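Local coordinates for protein polyguluronate lyase (Corynebacterium sp., PDB 1UAI) that probably cleaves the poly(alpha-L-guluronate) blocks of alginate as a lyase and folds as a jellyroll beta-sandwich of two antiparallel sheets, at residues A[126-131]-A[156-161]; A[146-151]-A[171-176]. All coordinates share one frame; numbering follows the deposited sequence.

Contact 1: A[126-131]-A[156-161]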
loop_
_atom_site.group_PDB
_atom_site.type_symbol
_atom_site.label_atom_id
_atom_site.label_comp_id
_atom_site.label_asym_id
_atom_site.label_seq_id
_atom_site.Cartn_x
_atom_site.Cartn_y
_atom_site.Cartn_z
ATOM N N THR A 126 -2.138 9.787 -5.609
ATOM C CA THR A 126 -0.903 9.395 -6.277
ATOM C C THR A 126 -0.423 8.130 -5.583
ATOM O O THR A 126 -0.478 8.030 -4.356
ATOM C CB THR A 126 0.179 10.503 -6.195
ATOM O OG1 THR A 126 1.410 10.008 -6.735
ATOM C CG2 THR A 126 0.397 10.956 -4.761
ATOM N N VAL A 127 0.020 7.154 -6.370
ATOM C CA VAL A 127 0.472 5.886 -5.815
ATOM C C VAL A 127 1.697 5.348 -6.551
ATOM O O VAL A 127 2.027 5.804 -7.649
ATOM C CB VAL A 127 -0.653 4.799 -5.908
ATOM C CG1 VAL A 127 -2.007 5.404 -5.578
ATOM C CG2 VAL A 127 -0.682 4.181 -7.299
ATOM N N PHE A 128 2.372 4.392 -5.916
ATOM C CA PHE A 128 3.518 3.705 -6.510
ATOM C C PHE A 128 2.867 2.474 -7.133
ATOM O O PHE A 128 2.336 1.610 -6.425
ATOM C CB PHE A 128 4.529 3.292 -5.439
ATOM C CG PHE A 128 5.468 4.395 -5.022
ATOM C CD1 PHE A 128 6.813 4.352 -5.384
ATOM C CD2 PHE A 128 5.016 5.466 -4.258
ATOM C CE1 PHE A 128 7.694 5.359 -4.990
ATOM C CE2 PHE A 128 5.889 6.480 -3.858
ATOM C CZ PHE A 128 7.229 6.424 -4.226
ATOM N N ARG A 129 2.909 2.409 -8.459
ATOM C CA ARG A 129 2.265 1.343 -9.210
ATOM C C ARG A 129 3.220 0.588 -10.126
ATOM O O ARG A 129 3.860 1.182 -10.997
ATOM C CB ARG A 129 1.133 1.958 -10.042
ATOM C CG ARG A 129 0.367 0.987 -10.926
ATOM C CD ARG A 129 -0.615 1.725 -11.834
ATOM N NE ARG A 129 -1.389 0.794 -12.651
ATOM C CZ ARG A 129 -2.645 0.438 -12.402
ATOM N NH1 ARG A 129 -3.295 0.942 -11.363
ATOM N NH2 ARG A 129 -3.246 -0.453 -13.182
ATOM N N LEU A 130 3.308 -0.723 -9.934
ATOM C CA LEU A 130 4.165 -1.549 -10.770
ATOM C C LEU A 130 3.337 -2.301 -11.806
ATOM O O LEU A 130 2.300 -2.887 -11.483
ATOM C CB LEU A 130 4.937 -2.573 -9.927
ATOM C CG LEU A 130 5.844 -3.536 -10.709
ATOM C CD1 LEU A 130 6.969 -2.750 -11.375
ATOM C CD2 LEU A 130 6.417 -4.595 -9.779
ATOM N N GLU A 131 3.794 -2.254 -13.054
ATOM C CA GLU A 131 3.162 -2.977 -14.154
ATOM C C GLU A 131 4.314 -3.719 -14.829
ATOM O O GLU A 131 5.103 -3.119 -15.556
ATOM C CB GLU A 131 2.493 -2.016 -15.145
ATOM C CG GLU A 131 1.444 -1.117 -14.507
ATOM C CD GLU A 131 0.566 -0.400 -15.519
ATOM O OE1 GLU A 131 0.969 -0.272 -16.694
ATOM O OE2 GLU A 131 -0.534 0.049 -15.134
ATOM N N THR A 156 13.439 -6.408 -5.392
ATOM C CA THR A 156 14.421 -5.366 -5.136
ATOM C C THR A 156 13.800 -4.348 -4.189
ATOM O O THR A 156 12.735 -3.791 -4.464
ATOM C CB THR A 156 14.845 -4.637 -6.422
ATOM O OG1 THR A 156 15.342 -5.588 -7.371
ATOM C CG2 THR A 156 15.947 -3.632 -6.115
ATOM N N VAL A 157 14.465 -4.113 -3.067
ATOM C CA VAL A 157 13.972 -3.158 -2.090
ATOM C C VAL A 157 14.347 -1.746 -2.509
ATOM O O VAL A 157 15.483 -1.486 -2.911
ATOM C CB VAL A 157 14.563 -3.431 -0.688
ATOM C CG1 VAL A 157 14.063 -2.389 0.306
ATOM C CG2 VAL A 157 14.181 -4.828 -0.228
ATOM N N PHE A 158 13.379 -0.839 -2.438
ATOM C CA PHE A 158 13.618 0.558 -2.766
ATOM C C PHE A 158 12.993 1.396 -1.667
ATOM O O PHE A 158 12.161 0.907 -0.893
ATOM C CB PHE A 158 13.010 0.927 -4.130
ATOM C CG PHE A 158 11.504 0.899 -4.160
ATOM C CD1 PHE A 158 10.760 2.039 -3.857
ATOM C CD2 PHE A 158 10.831 -0.270 -4.488
ATOM C CE1 PHE A 158 9.363 2.007 -3.882
ATOM C CE2 PHE A 158 9.440 -0.314 -4.514
ATOM C CZ PHE A 158 8.704 0.825 -4.211
ATOM N N GLU A 159 13.416 2.650 -1.584
ATOM C CA GLU A 159 12.883 3.556 -0.586
ATOM C C GLU A 159 12.037 4.608 -1.283
ATOM O O GLU A 159 12.519 5.334 -2.154
ATOM C CB GLU A 159 14.019 4.223 0.194
ATOM C CG GLU A 159 13.547 5.140 1.312
ATOM C CD GLU A 159 14.684 5.598 2.205
ATOM O OE1 GLU A 159 15.291 4.743 2.881
ATOM O OE2 GLU A 159 14.976 6.811 2.229
ATOM N N GLY A 160 10.764 4.666 -0.913
ATOM C CA GLY A 160 9.879 5.653 -1.494
ATOM C C GLY A 160 9.544 6.686 -0.441
ATOM O O GLY A 160 9.599 6.407 0.758
ATOM N N LYS A 161 9.218 7.892 -0.883
ATOM C CA LYS A 161 8.851 8.940 0.052
ATOM C C LYS A 161 7.866 9.922 -0.550
ATOM O O LYS A 161 8.001 10.327 -1.706
ATOM C CB LYS A 161 10.085 9.714 0.535
ATOM C CG LYS A 161 9.752 10.814 1.547
ATOM C CD LYS A 161 10.989 11.450 2.170
ATOM C CE LYS A 161 11.794 12.253 1.162
ATOM N NZ LYS A 161 12.935 12.959 1.813
#

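Contact 2: A[146-151]-A[171-176]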
loop_
_atom_site.group_PDB
_atom_site.type_symbol
_atom_site.label_atom_id
_atom_site.label_comp_id
_atom_site.label_asym_id
_atom_site.label_seq_id
_atom_site.Cartn_x
_atom_site.Cartn_y
_atom_site.Cartn_z
ATOM N N LYS A 146 4.225 9.225 -14.315
ATOM C CA LYS A 146 5.680 9.295 -14.341
ATOM C C LYS A 146 6.304 7.914 -14.226
ATOM O O LYS A 146 6.083 7.202 -13.248
ATOM C CB LYS A 146 6.196 10.179 -13.198
ATOM C CG LYS A 146 7.704 10.089 -12.948
ATOM C CD LYS A 146 8.533 10.582 -14.125
ATOM C CE LYS A 146 10.019 10.469 -13.810
ATOM N NZ LYS A 146 10.875 10.956 -14.924
ATOM N N LEU A 147 7.068 7.531 -15.241
ATOM C CA LEU A 147 7.760 6.253 -15.216
ATOM C C LEU A 147 9.017 6.443 -14.373
ATOM O O LEU A 147 9.858 7.283 -14.689
ATOM C CB LEU A 147 8.167 5.824 -16.629
ATOM C CG LEU A 147 9.038 4.565 -16.699
ATOM C CD1 LEU A 147 8.207 3.342 -16.340
ATOM C CD2 LEU A 147 9.627 4.420 -18.096
ATOM N N VAL A 148 9.131 5.688 -13.289
ATOM C CA VAL A 148 10.310 5.771 -12.437
ATOM C C VAL A 148 11.424 4.967 -13.106
ATOM O O VAL A 148 12.552 5.439 -13.245
ATOM C CB VAL A 148 10.021 5.196 -11.036
ATOM C CG1 VAL A 148 11.294 5.184 -10.202
ATOM C CG2 VAL A 148 8.942 6.028 -10.351
ATOM N N THR A 149 11.089 3.751 -13.521
ATOM C CA THR A 149 12.035 2.877 -14.201
ATOM C C THR A 149 11.288 1.766 -14.925
ATOM O O THR A 149 10.254 1.293 -14.450
ATOM C CB THR A 149 13.032 2.221 -13.215
ATOM O OG1 THR A 149 13.858 1.288 -13.925
ATOM C CG2 THR A 149 12.294 1.484 -12.106
ATOM N N SER A 150 11.800 1.373 -16.086
ATOM C CA SER A 150 11.205 0.289 -16.859
ATOM C C SER A 150 12.012 -0.970 -16.559
ATOM O O SER A 150 11.808 -2.018 -17.175
ATOM C CB SER A 150 11.280 0.600 -18.355
ATOM O OG SER A 150 12.624 0.787 -18.765
ATOM N N ASP A 151 12.917 -0.858 -15.593
ATOM C CA ASP A 151 13.787 -1.963 -15.222
ATOM C C ASP A 151 13.683 -2.335 -13.742
ATOM O O ASP A 151 14.693 -2.615 -13.093
ATOM C CB ASP A 151 15.229 -1.589 -15.601
ATOM C CG ASP A 151 16.195 -2.756 -15.511
ATOM O OD1 ASP A 151 15.799 -3.901 -15.805
ATOM O OD2 ASP A 151 17.372 -2.516 -15.164
ATOM N N VAL A 171 7.270 13.412 -4.690
ATOM C CA VAL A 171 7.416 11.963 -4.602
ATOM C C VAL A 171 8.840 11.557 -4.966
ATOM O O VAL A 171 9.340 11.911 -6.035
ATOM C CB VAL A 171 6.419 11.249 -5.538
ATOM C CG1 VAL A 171 6.389 9.763 -5.225
ATOM C CG2 VAL A 171 5.033 11.859 -5.383
ATOM N N TYR A 172 9.478 10.806 -4.072
ATOM C CA TYR A 172 10.861 10.371 -4.245
ATOM C C TYR A 172 11.016 8.858 -4.354
ATOM O O TYR A 172 10.240 8.097 -3.776
ATOM C CB TYR A 172 11.704 10.839 -3.054
ATOM C CG TYR A 172 11.675 12.326 -2.810
ATOM C CD1 TYR A 172 12.705 13.145 -3.265
ATOM C CD2 TYR A 172 10.614 12.917 -2.126
ATOM C CE1 TYR A 172 12.681 14.519 -3.047
ATOM C CE2 TYR A 172 10.579 14.289 -1.902
ATOM C CZ TYR A 172 11.615 15.083 -2.366
ATOM O OH TYR A 172 11.582 16.443 -2.162
ATOM N N TYR A 173 12.048 8.446 -5.084
ATOM C CA TYR A 173 12.397 7.041 -5.276
ATOM C C TYR A 173 13.904 6.986 -5.042
ATOM O O TYR A 173 14.679 7.619 -5.768
ATOM C CB TYR A 173 12.061 6.599 -6.700
ATOM C CG TYR A 173 12.571 5.226 -7.080
ATOM C CD1 TYR A 173 11.912 4.067 -6.670
ATOM C CD2 TYR A 173 13.692 5.091 -7.898
ATOM C CE1 TYR A 173 12.357 2.805 -7.079
ATOM C CE2 TYR A 173 14.142 3.844 -8.309
ATOM C CZ TYR A 173 13.470 2.705 -7.901
ATOM O OH TYR A 173 13.894 1.473 -8.345
ATOM N N ASN A 174 14.309 6.241 -4.019
ATOM C CA ASN A 174 15.711 6.125 -3.642
ATOM C C ASN A 174 16.394 7.486 -3.530
ATOM O O ASN A 174 17.518 7.683 -3.999
ATOM C CB ASN A 174 16.465 5.206 -4.609
ATOM C CG ASN A 174 16.074 3.751 -4.438
ATOM O OD1 ASN A 174 15.609 3.349 -3.367
ATOM N ND2 ASN A 174 16.272 2.951 -5.478
ATOM N N GLY A 175 15.691 8.423 -2.899
ATOM C CA GLY A 175 16.225 9.756 -2.680
ATOM C C GLY A 175 16.121 10.758 -3.812
ATOM O O GLY A 175 16.414 11.937 -3.614
ATOM N N VAL A 176 15.699 10.313 -4.990
ATOM C CA VAL A 176 15.592 11.206 -6.136
ATOM C C VAL A 176 14.150 11.636 -6.404
ATOM O O VAL A 176 13.247 10.802 -6.484
ATOM C CB VAL A 176 16.172 10.534 -7.404
ATOM C CG1 VAL A 176 16.061 11.472 -8.597
ATOM C CG2 VAL A 176 17.625 10.144 -7.162
#

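Contact 1: A[126-131]-A[156-161]
Phe128 and Phe158 meet in the buried interior between the two sheets of the beta-sandwich, Phe128 projecting from strand 124-131 of one sheet and Phe158 from strand 158-165 of the other. Strands 126-131 and 158-161 run nearly antiparallel (158°) with their axes 9.5 Å apart at closest approach. No hydrogen bond crosses between the segments; the contact is van der Waals packing of the two rings and of the Phe128 ring on the Gly160 backbone. The rings lie almost parallel, their planes 20° apart, but are slid past each other so far that they barely overlap, with centroids 5.9 Å apart. Their touch is therefore local: CD1 of Phe128 comes to 3.8 Å from CE1 of Phe158. Phe158 reaches this point because its CG sits between the backbone N and the carbonyl carbon (chi1 67°). Farther out, the ring end of Phe128 packs on the bare backbone of Gly160, CZ lying 3.9 Å from CA. Phe99 and Phe162 meet the Phe128 ring edge-to-face, extending the aromatic packing beyond the pair. Behind Phe128, the same strand carries Arg129 NE, which donates to Glu131 OE2 at 2.7 Å in a salt bridge, while Glu131 OE1 is hydrogen-bonded to NE2 of His144. Apolar packing between two facing sheets is characteristic of beta-sandwich cores, here that of the jellyroll of the alginate lyase family.

Contact 2: A[146-151]-A[171-176]
A valine methyl presses unusually close onto a tyrosine ring: CG1 of Val148 stands 3.4 Å from the centroid of the Tyr173 ring, only 18° off its normal, in a CH-pi contact over the face. Its nearest ring atom is CD2 of Tyr173 at 3.3 Å, which makes the packing tight. Val148 delivers this methyl because CG1 is anti to the backbone N (chi1 175°), and Tyr173 likewise extends its ring away from its own N (chi1 171°). On the other face of the ring lies the side-chain amide nitrogen ND2 of Asn174, the next residue in the chain, so the aromatic plane is flanked on both sides. Thr149 adds a looser touch, its CG2 lying 4.1 Å from OH of Tyr173. The other branch of Thr149 is engaged locally: OG1 accepts from the backbone N of Asp151 at 2.9 Å, forming an ST turn where the strand ends. Val148 and Thr149 both face Leu135 in a classic beta bulge, which accompanies the turning of both side chains toward Tyr173. Tyr173 in turn opens a type I' turn that closes on Val176. The contact lies at the surface, joining strand 144-149, next to strand 134-139 in one sheet, to the hairpin of strands 168-173 and 176-182 in the other, with Leu135 and Gln178 also touching Tyr173.

How the contacts relate
From the N terminus, the chain first runs along 126-131, turns back through strand 134-139 and enters 146-151, then passes by way of a loop to 156-161, where contact 1 closes the first loop. It continues along strand 158-165 and reverses into 171-176, where contact 2 closes the second. The segments alternate, so the two loops cross. Each contact joins the same two sheets, contact 1 in the interior and contact 2 nearer the surface, with centres about 7 Å apart. Neighbouring strands 158-165 and 168-173 tie them together: Lys161 O and Tyr172 N lie 2.8 Å apart, a probable hydrogen bond, and the ring of Phe158 meets that of Tyr173.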